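Hypothetical protein CG14615-PA (Drosophila melanogaster, PDB 1SQH) is of unknown function but probably acts as an acyltransferase, perhaps with glycine as the acyl acceptor. Local coordinates at residues A[17-20]-A[21-24]; A[39-42]-A[43-47]; A[125-129]-A[130-134]; A[177-180]-A[181-185]; A[214-218]-A[219-223]. One frame throughout, in Å; residues are numbered along the deposited sequence.

Contact 1 of 5, residues A[17-20]-A[21-24]; sequences EVDE and LLDL
L21 N donates to E17 O at 2.8 Å. This is the first of four successive i to i+4 bonds that tie 17-20 to 21-24 in one alpha-helix. CB of L21 sits 3.1 Å from V18 O. From there CG points opposite the backbone N (chi1 -174°), and the side chain packs on L39, F76 and L13. L22 follows with N to V18 O at 2.7 Å, the shortest of the four bonds, and its CB lies 3.3 Å from D19 O. The methyl CD2 of L22 only grazes D19 OD2. The D19 carboxylate is engaged elsewhere, in a salt bridge with R43. D23 adds a backbone bond, N to D19 O at 3.1 Å, and its carboxylate leads away from the preceding turn. L24 N reaches E20 O at 2.9 Å. L24 is turned differently from the other two leucines. L24 CG lies beside the backbone N (chi1 -85°), which brings L24 CG to 3.4 Å from E20 O. That carbonyl therefore takes an N-H and is also brushed by leucine carbon. The E20 carboxylate forms a salt bridge with R77. E17 bonds back to S14 N and pairs with R11, near the start of the helix. V18, L21 and L22 pack on helix 34-51, at R43, L39 and Y36. F76 of helix 76-79 meets E17, E20 and L21, while L13 lies against V18 and L21.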
# COMPACT_ATOMS: atom_id res chain seq x y z
N GLU A 17 0.35 -21.05 -4.98
CA GLU A 17 1.57 -20.81 -4.22
C GLU A 17 1.51 -19.51 -3.44
O GLU A 17 2.01 -19.43 -2.31
CB GLU A 17 2.77 -20.82 -5.16
CG GLU A 17 3.30 -22.21 -5.43
CD GLU A 17 4.34 -22.22 -6.53
OE1 GLU A 17 5.27 -23.06 -6.46
OE2 GLU A 17 4.22 -21.39 -7.47
N VAL A 18 0.92 -18.48 -4.05
CA VAL A 18 0.79 -17.19 -3.38
C VAL A 18 -0.07 -17.44 -2.16
O VAL A 18 0.25 -17.00 -1.06
CB VAL A 18 0.11 -16.14 -4.29
CG1 VAL A 18 0.13 -14.76 -3.63
CG2 VAL A 18 0.85 -16.07 -5.62
N ASP A 19 -1.16 -18.18 -2.34
CA ASP A 19 -2.03 -18.49 -1.23
C ASP A 19 -1.24 -19.13 -0.10
O ASP A 19 -1.45 -18.78 1.07
CB ASP A 19 -3.17 -19.41 -1.71
CG ASP A 19 -4.32 -18.62 -2.33
OD1 ASP A 19 -4.99 -19.17 -3.22
OD2 ASP A 19 -4.55 -17.45 -1.92
N GLU A 20 -0.33 -20.04 -0.43
CA GLU A 20 0.48 -20.69 0.60
C GLU A 20 1.40 -19.65 1.23
O GLU A 20 1.64 -19.65 2.43
CB GLU A 20 1.34 -21.80 0.01
CG GLU A 20 0.61 -23.09 -0.28
CD GLU A 20 1.56 -24.18 -0.75
OE1 GLU A 20 1.59 -24.46 -1.97
OE2 GLU A 20 2.28 -24.76 0.10
N LEU A 21 1.94 -18.76 0.40
CA LEU A 21 2.82 -17.71 0.88
C LEU A 21 2.06 -16.85 1.89
O LEU A 21 2.62 -16.45 2.92
CB LEU A 21 3.28 -16.84 -0.28
CG LEU A 21 4.32 -15.77 0.03
CD1 LEU A 21 5.61 -16.41 0.59
CD2 LEU A 21 4.60 -14.98 -1.24
N LEU A 22 0.80 -16.57 1.58
CA LEU A 22 -0.07 -15.78 2.44
C LEU A 22 -0.27 -16.42 3.82
O LEU A 22 -0.17 -15.74 4.84
CB LEU A 22 -1.43 -15.58 1.76
CG LEU A 22 -2.59 -15.00 2.57
CD1 LEU A 22 -2.26 -13.59 3.05
CD2 LEU A 22 -3.84 -14.95 1.70
N ASP A 23 -0.55 -17.73 3.85
CA ASP A 23 -0.76 -18.38 5.15
C ASP A 23 0.54 -18.57 5.92
O ASP A 23 0.54 -18.63 7.15
CB ASP A 23 -1.44 -19.73 4.99
CG ASP A 23 -1.83 -20.34 6.32
OD1 ASP A 23 -2.70 -19.76 7.00
OD2 ASP A 23 -1.24 -21.37 6.71
N LEU A 24 1.65 -18.67 5.20
CA LEU A 24 2.94 -18.82 5.85
C LEU A 24 3.20 -17.57 6.68
O LEU A 24 3.63 -17.66 7.83
CB LEU A 24 4.07 -18.95 4.84
CG LEU A 24 4.38 -20.32 4.28
CD1 LEU A 24 5.62 -20.17 3.39
CD2 LEU A 24 4.64 -21.32 5.40

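Contact 2 of 5, residues A[39-42]-A[43-47]; sequences LYNQ and RKWDR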
# COMPACT_ATOMS: atom_id res chain seq x y z
N LEU A 39 -0.17 -9.40 1.05
CA LEU A 39 -0.57 -10.66 0.42
C LEU A 39 -2.08 -10.84 0.53
O LEU A 39 -2.76 -11.19 -0.45
CB LEU A 39 0.16 -11.84 1.08
CG LEU A 39 1.44 -12.39 0.42
CD1 LEU A 39 2.31 -11.27 -0.08
CD2 LEU A 39 2.20 -13.25 1.44
N TYR A 40 -2.59 -10.59 1.72
CA TYR A 40 -4.02 -10.68 1.96
C TYR A 40 -4.76 -9.74 0.99
O TYR A 40 -5.73 -10.13 0.32
CB TYR A 40 -4.33 -10.27 3.39
CG TYR A 40 -5.79 -9.99 3.62
CD1 TYR A 40 -6.68 -11.02 3.92
CD2 TYR A 40 -6.29 -8.70 3.50
CE1 TYR A 40 -8.04 -10.77 4.10
CE2 TYR A 40 -7.64 -8.44 3.68
CZ TYR A 40 -8.51 -9.47 3.98
OH TYR A 40 -9.84 -9.19 4.20
N ASN A 41 -4.30 -8.50 0.92
CA ASN A 41 -4.94 -7.52 0.06
C ASN A 41 -4.94 -7.92 -1.41
O ASN A 41 -6.00 -7.88 -2.07
CB ASN A 41 -4.28 -6.16 0.21
CG ASN A 41 -4.92 -5.11 -0.66
OD1 ASN A 41 -6.00 -4.60 -0.35
ND2 ASN A 41 -4.28 -4.79 -1.77
N GLN A 42 -3.77 -8.30 -1.93
CA GLN A 42 -3.68 -8.66 -3.34
C GLN A 42 -4.63 -9.79 -3.70
O GLN A 42 -5.37 -9.70 -4.67
CB GLN A 42 -2.25 -9.06 -3.71
CG GLN A 42 -2.07 -9.28 -5.22
CD GLN A 42 -2.51 -8.05 -6.01
OE1 GLN A 42 -1.89 -6.99 -5.92
NE2 GLN A 42 -3.59 -8.18 -6.78
N ARG A 43 -4.60 -10.87 -2.91
CA ARG A 43 -5.48 -11.99 -3.19
C ARG A 43 -6.95 -11.58 -3.08
O ARG A 43 -7.80 -12.13 -3.78
CB ARG A 43 -5.17 -13.15 -2.25
CG ARG A 43 -3.81 -13.77 -2.55
CD ARG A 43 -3.75 -14.28 -3.99
NE ARG A 43 -4.47 -15.54 -4.16
CZ ARG A 43 -4.98 -15.97 -5.32
NH1 ARG A 43 -4.85 -15.23 -6.42
NH2 ARG A 43 -5.59 -17.14 -5.38
N LYS A 44 -7.26 -10.61 -2.21
CA LYS A 44 -8.64 -10.14 -2.10
C LYS A 44 -9.04 -9.53 -3.44
O LYS A 44 -10.12 -9.84 -3.98
CB LYS A 44 -8.78 -9.09 -1.00
CG LYS A 44 -10.20 -8.52 -0.90
CD LYS A 44 -10.36 -7.56 0.28
CE LYS A 44 -9.50 -6.32 0.11
NZ LYS A 44 -9.76 -5.34 1.21
N TRP A 45 -8.17 -8.67 -3.98
CA TRP A 45 -8.42 -8.03 -5.26
C TRP A 45 -8.49 -9.06 -6.38
O TRP A 45 -9.36 -8.99 -7.25
CB TRP A 45 -7.32 -7.01 -5.60
CG TRP A 45 -7.43 -5.70 -4.86
CD1 TRP A 45 -8.54 -5.18 -4.25
CD2 TRP A 45 -6.40 -4.71 -4.72
NE1 TRP A 45 -8.26 -3.94 -3.73
CE2 TRP A 45 -6.95 -3.63 -4.00
CE3 TRP A 45 -5.05 -4.64 -5.13
CZ2 TRP A 45 -6.21 -2.48 -3.69
CZ3 TRP A 45 -4.32 -3.50 -4.81
CH2 TRP A 45 -4.90 -2.44 -4.10
N ASP A 46 -7.55 -10.01 -6.37
CA ASP A 46 -7.51 -11.07 -7.39
C ASP A 46 -8.88 -11.71 -7.49
O ASP A 46 -9.42 -11.88 -8.58
CB ASP A 46 -6.47 -12.15 -7.02
CG ASP A 46 -5.02 -11.70 -7.25
OD1 ASP A 46 -4.79 -10.65 -7.88
OD2 ASP A 46 -4.10 -12.43 -6.81
N ARG A 47 -9.45 -12.08 -6.35
CA ARG A 47 -10.76 -12.70 -6.30
C ARG A 47 -11.83 -11.81 -6.94
O ARG A 47 -12.58 -12.25 -7.82
CB ARG A 47 -11.15 -12.98 -4.85
CG ARG A 47 -12.38 -13.85 -4.66
CD ARG A 47 -12.02 -15.32 -4.81
NE ARG A 47 -13.13 -16.18 -4.40
CZ ARG A 47 -13.08 -17.51 -4.42
NH1 ARG A 47 -14.14 -18.21 -4.03
NH2 ARG A 47 -11.98 -18.13 -4.84
O HOH W 1 -8.34 -3.27 0.24
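N41 carries its CG opposite the backbone N (chi1 -179°), and W45 keeps its CG beside its own N (chi1 -77°). These torsions bring the N41 amide over the indole one turn later. This is i to i+4 packing on alpha-helix 34-51, and the backbone bonds from R43 N to L39 O through D46 N to Q42 O join the same turns. ND2 of N41 stands 3.2 Å above the plane of the W45 ring, nearer the rim than the centre, with CZ3 its closest ring atom. Amide and ring planes are 75° apart, so the amide meets the ring nearly upright. N41 OD1 bonds to S232. W45 NE1 donates to N209. With a leucine here, N41 ND2 would probably lose the flat surface below it, and N209 OD1 would lose its indole donor. Q42 bends at chi2 and reaches D46 one turn on. Its NE2 donates to D46 OD1 at 3.0 Å, from well above the carboxylate plane, and also to L64 O. Its OE1 accepts from K66 and lies at the indole edge, 4.0 Å from W45 CE3. K44 NZ and Y40 OH share E264, the lysine by a salt bridge. A water accepts from K44 NZ at 2.7 Å and may donate to N41 OD1. D46 uses its second oxygen for R43, which also pairs with D19. The D46 OD2 atom lies in the guanidinium plane, 2.9 Å from R43 NH1, which reaches it from the anti side.

Contact 3 of 5, residues A[125-129]-A[130-134]; sequences TNVDL and GFCNR
D128 OD2 accepts from G130 N at 2.7 Å. The N-H comes from the anti side of the oxygen, 25° out of the carboxylate plane. F131 N donates to D128 O at 2.9 Å, and C132 N adds a weak bond to D128 O at 3.3 Å. The aspartate CG lies opposite the backbone N (chi1 -174°), which puts the carboxylate within reach of the G130 amide. D128 is thus the N-cap of helix 129-141, and its negative charge may be eased by the N-H groups at the helix start. The F131 ring approaches the D128 side chain obliquely, with F131 CD2 3.6 Å from D128 CB. V127 CG1 touches F131 CB at 3.9 Å and C132 SG at the same distance. The contact is a strand-to-helix connection in a sheet that is consistent with an acetyltransferase (GNAT) fold. Strands 91-96 and 123-128 run parallel while their neighbours are antiparallel. V127 is held by backbone bonding to E295 and packs on F95, and D128 lies against F96. Further back the chain turns a corner at N126. There T125 OG1 and N126 OD1 are 2.8 Å apart, T125 OG1 also bonds to V93 O, and N126 ND2 bonds to S94. R134 forms a salt bridge with E111 and a cation-pi contact with W107.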
# COMPACT_ATOMS: atom_id res chain seq x y z
N THR A 125 9.03 -0.43 -2.43
CA THR A 125 8.02 -0.18 -1.39
C THR A 125 8.16 -1.01 -0.11
O THR A 125 8.61 -2.16 -0.14
CB THR A 125 6.59 -0.40 -1.95
OG1 THR A 125 6.42 -1.79 -2.30
CG2 THR A 125 6.37 0.46 -3.19
N ASN A 126 7.74 -0.43 1.01
CA ASN A 126 7.79 -1.09 2.31
C ASN A 126 9.07 -1.90 2.57
O ASN A 126 9.01 -3.08 2.94
CB ASN A 126 6.55 -1.99 2.52
CG ASN A 126 6.21 -2.83 1.29
OD1 ASN A 126 5.59 -2.35 0.33
ND2 ASN A 126 6.63 -4.10 1.31
N VAL A 127 10.23 -1.26 2.41
CA VAL A 127 11.52 -1.91 2.61
C VAL A 127 11.91 -1.94 4.08
O VAL A 127 11.93 -0.89 4.74
CB VAL A 127 12.67 -1.20 1.86
CG1 VAL A 127 13.92 -2.05 1.91
CG2 VAL A 127 12.26 -0.91 0.42
N ASP A 128 12.23 -3.13 4.57
CA ASP A 128 12.64 -3.31 5.97
C ASP A 128 13.93 -2.53 6.21
O ASP A 128 14.80 -2.45 5.33
CB ASP A 128 12.88 -4.79 6.26
CG ASP A 128 13.16 -5.06 7.72
OD1 ASP A 128 12.20 -5.37 8.46
OD2 ASP A 128 14.33 -4.94 8.12
N LEU A 129 14.06 -1.94 7.39
CA LEU A 129 15.25 -1.16 7.71
C LEU A 129 16.55 -1.95 7.55
O LEU A 129 17.60 -1.37 7.31
CB LEU A 129 15.15 -0.61 9.14
CG LEU A 129 14.01 0.39 9.32
CD1 LEU A 129 13.89 0.80 10.78
CD2 LEU A 129 14.27 1.60 8.43
N GLY A 130 16.47 -3.27 7.68
CA GLY A 130 17.67 -4.08 7.56
C GLY A 130 18.09 -4.37 6.13
O GLY A 130 19.14 -4.96 5.91
N PHE A 131 17.26 -3.97 5.17
CA PHE A 131 17.57 -4.20 3.76
C PHE A 131 17.87 -2.89 3.05
O PHE A 131 18.42 -2.89 1.95
CB PHE A 131 16.39 -4.86 3.02
CG PHE A 131 15.97 -6.20 3.56
CD1 PHE A 131 16.92 -7.14 3.96
CD2 PHE A 131 14.62 -6.53 3.63
CE1 PHE A 131 16.52 -8.42 4.43
CE2 PHE A 131 14.21 -7.80 4.08
CZ PHE A 131 15.16 -8.74 4.48
N CYS A 132 17.53 -1.78 3.68
CA CYS A 132 17.73 -0.47 3.06
C CYS A 132 19.13 -0.12 2.56
O CYS A 132 19.29 0.21 1.38
CB CYS A 132 17.24 0.63 4.01
SG CYS A 132 15.43 0.69 4.20
N ASN A 133 20.14 -0.19 3.42
CA ASN A 133 21.50 0.17 3.02
C ASN A 133 22.01 -0.71 1.88
O ASN A 133 22.45 -0.21 0.84
CB ASN A 133 22.46 0.08 4.21
CG ASN A 133 23.78 0.82 3.96
OD1 ASN A 133 23.80 2.05 3.85
ND2 ASN A 133 24.88 0.08 3.89
N ARG A 134 21.94 -2.02 2.07
CA ARG A 134 22.42 -2.93 1.04
C ARG A 134 21.69 -2.75 -0.28
O ARG A 134 22.32 -2.75 -1.34
CB ARG A 134 22.31 -4.37 1.52
CG ARG A 134 22.92 -5.37 0.56
CD ARG A 134 23.07 -6.75 1.17
NE ARG A 134 23.68 -7.67 0.22
CZ ARG A 134 23.97 -8.94 0.47
NH1 ARG A 134 23.71 -9.46 1.66
NH2 ARG A 134 24.52 -9.69 -0.47

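Contact 4 of 5, residues A[177-180]-A[181-185]; sequences RRLR and AEDAA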
# COMPACT_ATOMS: atom_id res chain seq x y z
N ARG A 177 -20.18 10.48 1.57
CA ARG A 177 -20.60 9.48 0.59
C ARG A 177 -19.37 8.77 0.06
O ARG A 177 -18.25 9.28 0.19
CB ARG A 177 -21.34 10.14 -0.57
CG ARG A 177 -20.45 11.04 -1.43
CD ARG A 177 -21.21 11.58 -2.64
NE ARG A 177 -20.40 12.53 -3.41
CZ ARG A 177 -19.38 12.19 -4.21
NH1 ARG A 177 -19.04 10.91 -4.35
NH2 ARG A 177 -18.69 13.13 -4.83
N ARG A 178 -19.57 7.60 -0.54
CA ARG A 178 -18.46 6.87 -1.13
C ARG A 178 -18.07 7.71 -2.34
O ARG A 178 -18.91 8.39 -2.94
CB ARG A 178 -18.92 5.48 -1.60
CG ARG A 178 -17.83 4.62 -2.21
CD ARG A 178 -18.40 3.34 -2.84
NE ARG A 178 -17.34 2.43 -3.29
CZ ARG A 178 -17.54 1.31 -3.98
NH1 ARG A 178 -18.77 0.95 -4.32
NH2 ARG A 178 -16.51 0.56 -4.33
N LEU A 179 -16.79 7.69 -2.69
CA LEU A 179 -16.33 8.45 -3.84
C LEU A 179 -16.87 7.80 -5.12
O LEU A 179 -17.32 6.64 -5.10
CB LEU A 179 -14.80 8.48 -3.86
CG LEU A 179 -14.14 9.15 -2.66
CD1 LEU A 179 -12.63 8.94 -2.73
CD2 LEU A 179 -14.48 10.63 -2.66
N ARG A 180 -16.84 8.53 -6.22
CA ARG A 180 -17.27 8.00 -7.50
C ARG A 180 -16.17 8.34 -8.50
O ARG A 180 -15.31 9.18 -8.23
CB ARG A 180 -18.62 8.61 -7.90
CG ARG A 180 -18.72 10.10 -7.64
CD ARG A 180 -20.15 10.63 -7.79
NE ARG A 180 -21.07 10.08 -6.79
CZ ARG A 180 -21.99 10.80 -6.15
NH1 ARG A 180 -22.10 12.10 -6.40
NH2 ARG A 180 -22.80 10.22 -5.27
N ALA A 181 -16.19 7.66 -9.65
CA ALA A 181 -15.18 7.86 -10.68
C ALA A 181 -14.80 9.31 -10.93
O ALA A 181 -13.61 9.63 -11.00
CB ALA A 181 -15.64 7.20 -11.98
N GLU A 182 -15.79 10.18 -11.08
CA GLU A 182 -15.55 11.60 -11.34
C GLU A 182 -14.69 12.26 -10.27
O GLU A 182 -14.00 13.25 -10.53
CB GLU A 182 -16.88 12.34 -11.43
CG GLU A 182 -17.73 12.24 -10.17
CD GLU A 182 -19.10 12.87 -10.32
OE1 GLU A 182 -19.17 14.10 -10.54
OE2 GLU A 182 -20.11 12.14 -10.22
N ASP A 183 -14.71 11.70 -9.06
CA ASP A 183 -13.96 12.25 -7.94
C ASP A 183 -12.46 12.03 -8.06
O ASP A 183 -11.66 12.84 -7.59
CB ASP A 183 -14.46 11.62 -6.64
CG ASP A 183 -15.89 12.00 -6.32
OD1 ASP A 183 -16.59 11.19 -5.66
OD2 ASP A 183 -16.32 13.11 -6.71
N ALA A 184 -12.07 10.93 -8.70
CA ALA A 184 -10.66 10.58 -8.86
C ALA A 184 -9.72 11.69 -9.32
O ALA A 184 -8.64 11.87 -8.76
CB ALA A 184 -10.52 9.39 -9.81
N ALA A 185 -10.13 12.44 -10.34
CA ALA A 185 -9.30 13.50 -10.88
C ALA A 185 -9.03 14.63 -9.87
O ALA A 185 -7.93 15.21 -9.84
CB ALA A 185 -9.93 14.06 -12.16
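The guanidinium of R177 meets the D183 carboxylate at its edge and has R180 NH1 over the centre of one face, 3.4 Å above the plane. R177 NH1 in turn lies over a face of the R180 guanidinium, nearer its rim. The D183 carboxylate beside them probably offsets the two positive charges. It is nearly coplanar with the R177 guanidinium, at 28°. The R177 chain is extended from CG to NE (chi2 175°, chi3 176°), which carries the guanidinium to D183. The grip is an end-on salt bridge. NH1 of R177 gives to D183 OD1 at 2.8 Å, on the syn lone pair, and NH2 of R177 gives to D183 OD2 at 3.0 Å. NH2 also bonds to OD1. R177 NH1 donates to R178 O as well. The third donor to OD1 is R180 N, 2.7 Å from D183 OD1 and above the carboxylate plane. D183 N returns a bond to R180 O, also 2.7 Å, closing the turn that leads into helix 184-189. R177 ends strand 174-177 and its backbone bonds to G213 of strand 211-216. L179 packs on W225 and F227 of strand 222-228 and on V206 of helix 199-208, while A184 rests on L199.

Contact 5 of 5, residues A[214-218]-A[219-223]; sequences ICRSD and TGELI
I214 and I223 are joined by a nearly straight backbone bond, with I223 N 2.7 Å from I214 O. Residues 214-218 and 219-223 form the tip of a beta hairpin, their end-to-end directions 160° apart. C215 and L222 make an antiparallel non-hydrogen-bonded pair, CA to CA 4.4 Å. Toward the tip, R216 N to E221 O (3.4 Å) and G220 N to R216 O (2.8 Å) are weak bonds. G220 has a positive phi of 80°, a value glycine adopts easily. T219 N is buried in the turn without a partner. C215 and L222 share a sheet face, and C215 SG is 3.9 Å from L222 CD1. The two isoleucines meet through their branches, I214 CG2 to I223 CG2 at 4.0 Å. R216 CG lies anti to the carbonyl carbon (chi1 -44°), which lays the aliphatic part on T219, with R216 CD 3.8 Å from T219 CG2. It runs alongside E221, but the charges stay apart, R216 NE to E221 OE1 5.1 Å. A serine in place of R216 would probably lose the CG and CD packing on the T219 methyl and leave E221 without this nearby positive charge. C215 and S217 bond through the backbone to E175 and E173. I214 packs on F174 and I176 of strand 174-177 and on L248 of helix 248-263. I223 bonds to L240 just beyond strand 234-239.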
# COMPACT_ATOMS: atom_id res chain seq x y z
N ILE A 214 -16.07 13.89 1.63
CA ILE A 214 -16.84 14.90 2.35
C ILE A 214 -17.19 16.03 1.36
O ILE A 214 -16.30 16.69 0.81
CB ILE A 214 -16.01 15.53 3.51
CG1 ILE A 214 -15.58 14.46 4.51
CG2 ILE A 214 -16.85 16.58 4.23
CD1 ILE A 214 -16.71 13.89 5.35
N CYS A 215 -18.48 16.25 1.14
CA CYS A 215 -18.90 17.31 0.23
C CYS A 215 -19.80 18.32 0.92
O CYS A 215 -20.54 17.98 1.86
CB CYS A 215 -19.64 16.72 -0.97
SG CYS A 215 -18.62 15.68 -2.03
N ARG A 216 -19.75 19.57 0.47
CA ARG A 216 -20.57 20.62 1.04
C ARG A 216 -22.01 20.35 0.62
O ARG A 216 -22.27 20.06 -0.55
CB ARG A 216 -20.14 22.00 0.53
CG ARG A 216 -18.64 22.23 0.50
CD ARG A 216 -18.29 23.71 0.54
NE ARG A 216 -18.28 24.22 1.91
CZ ARG A 216 -18.18 25.51 2.24
NH1 ARG A 216 -18.07 26.43 1.30
NH2 ARG A 216 -18.17 25.87 3.53
N SER A 217 -22.94 20.42 1.56
CA SER A 217 -24.34 20.18 1.24
C SER A 217 -24.81 21.13 0.14
O SER A 217 -25.65 20.78 -0.69
CB SER A 217 -25.20 20.35 2.48
OG SER A 217 -24.83 19.38 3.45
N ASP A 218 -24.25 22.34 0.12
CA ASP A 218 -24.61 23.33 -0.89
C ASP A 218 -24.06 22.96 -2.27
O ASP A 218 -24.67 22.16 -3.00
CB ASP A 218 -24.11 24.72 -0.48
CG ASP A 218 -22.67 24.71 0.04
OD1 ASP A 218 -22.40 24.00 1.04
OD2 ASP A 218 -21.81 25.40 -0.55
N THR A 219 -22.92 23.53 -2.62
CA THR A 219 -22.28 23.28 -3.90
C THR A 219 -22.05 21.80 -4.22
O THR A 219 -22.00 21.41 -5.38
CB THR A 219 -20.92 24.01 -3.98
OG1 THR A 219 -20.23 23.63 -5.18
CG2 THR A 219 -20.06 23.67 -2.78
N GLY A 220 -21.92 20.98 -3.18
CA GLY A 220 -21.69 19.56 -3.39
C GLY A 220 -20.23 19.29 -3.71
O GLY A 220 -19.85 18.16 -4.05
N GLU A 221 -19.41 20.33 -3.61
CA GLU A 221 -17.98 20.27 -3.89
C GLU A 221 -17.20 19.35 -2.96
O GLU A 221 -17.22 19.53 -1.74
CB GLU A 221 -17.40 21.68 -3.80
CG GLU A 221 -15.88 21.75 -3.78
CD GLU A 221 -15.37 23.14 -3.46
OE1 GLU A 221 -16.06 23.86 -2.70
OE2 GLU A 221 -14.29 23.50 -3.94
N LEU A 222 -16.52 18.36 -3.53
CA LEU A 222 -15.71 17.41 -2.74
C LEU A 222 -14.64 18.22 -2.02
O LEU A 222 -13.85 18.93 -2.65
CB LEU A 222 -15.05 16.39 -3.67
CG LEU A 222 -14.13 15.34 -3.03
CD1 LEU A 222 -14.93 14.42 -2.12
CD2 LEU A 222 -13.45 14.56 -4.14
N ILE A 223 -14.58 18.11 -0.69
CA ILE A 223 -13.63 18.92 0.05
C ILE A 223 -12.62 18.16 0.89
O ILE A 223 -11.63 18.73 1.37
CB ILE A 223 -14.41 19.94 0.94
CG1 ILE A 223 -13.64 21.25 1.02
CG2 ILE A 223 -14.68 19.34 2.34
CD1 ILE A 223 -13.63 22.02 -0.28

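How the contacts relate
The five contacts form two touching pairs and one separate member. Contacts 1 and 2 lie on consecutive helices, their centres 11 Å apart. D19 OD2 and R43 NE join them by a salt bridge of 3.0 Å. Contacts 4 and 5 are 12 Å apart between centres and meet where L179 CD2 lies 3.9 Å from L222 CD1. Contact 3 touches none of the others. Its nearest atoms are about 8 Å from contact 2. Contacts 2 and 4 come within about 9 Å at their nearest atoms. Contacts 1 and 5 are about 43 Å apart between centres, on opposite sides of the chain's centre. No catalytic or ligand-binding residue is known in any of the five.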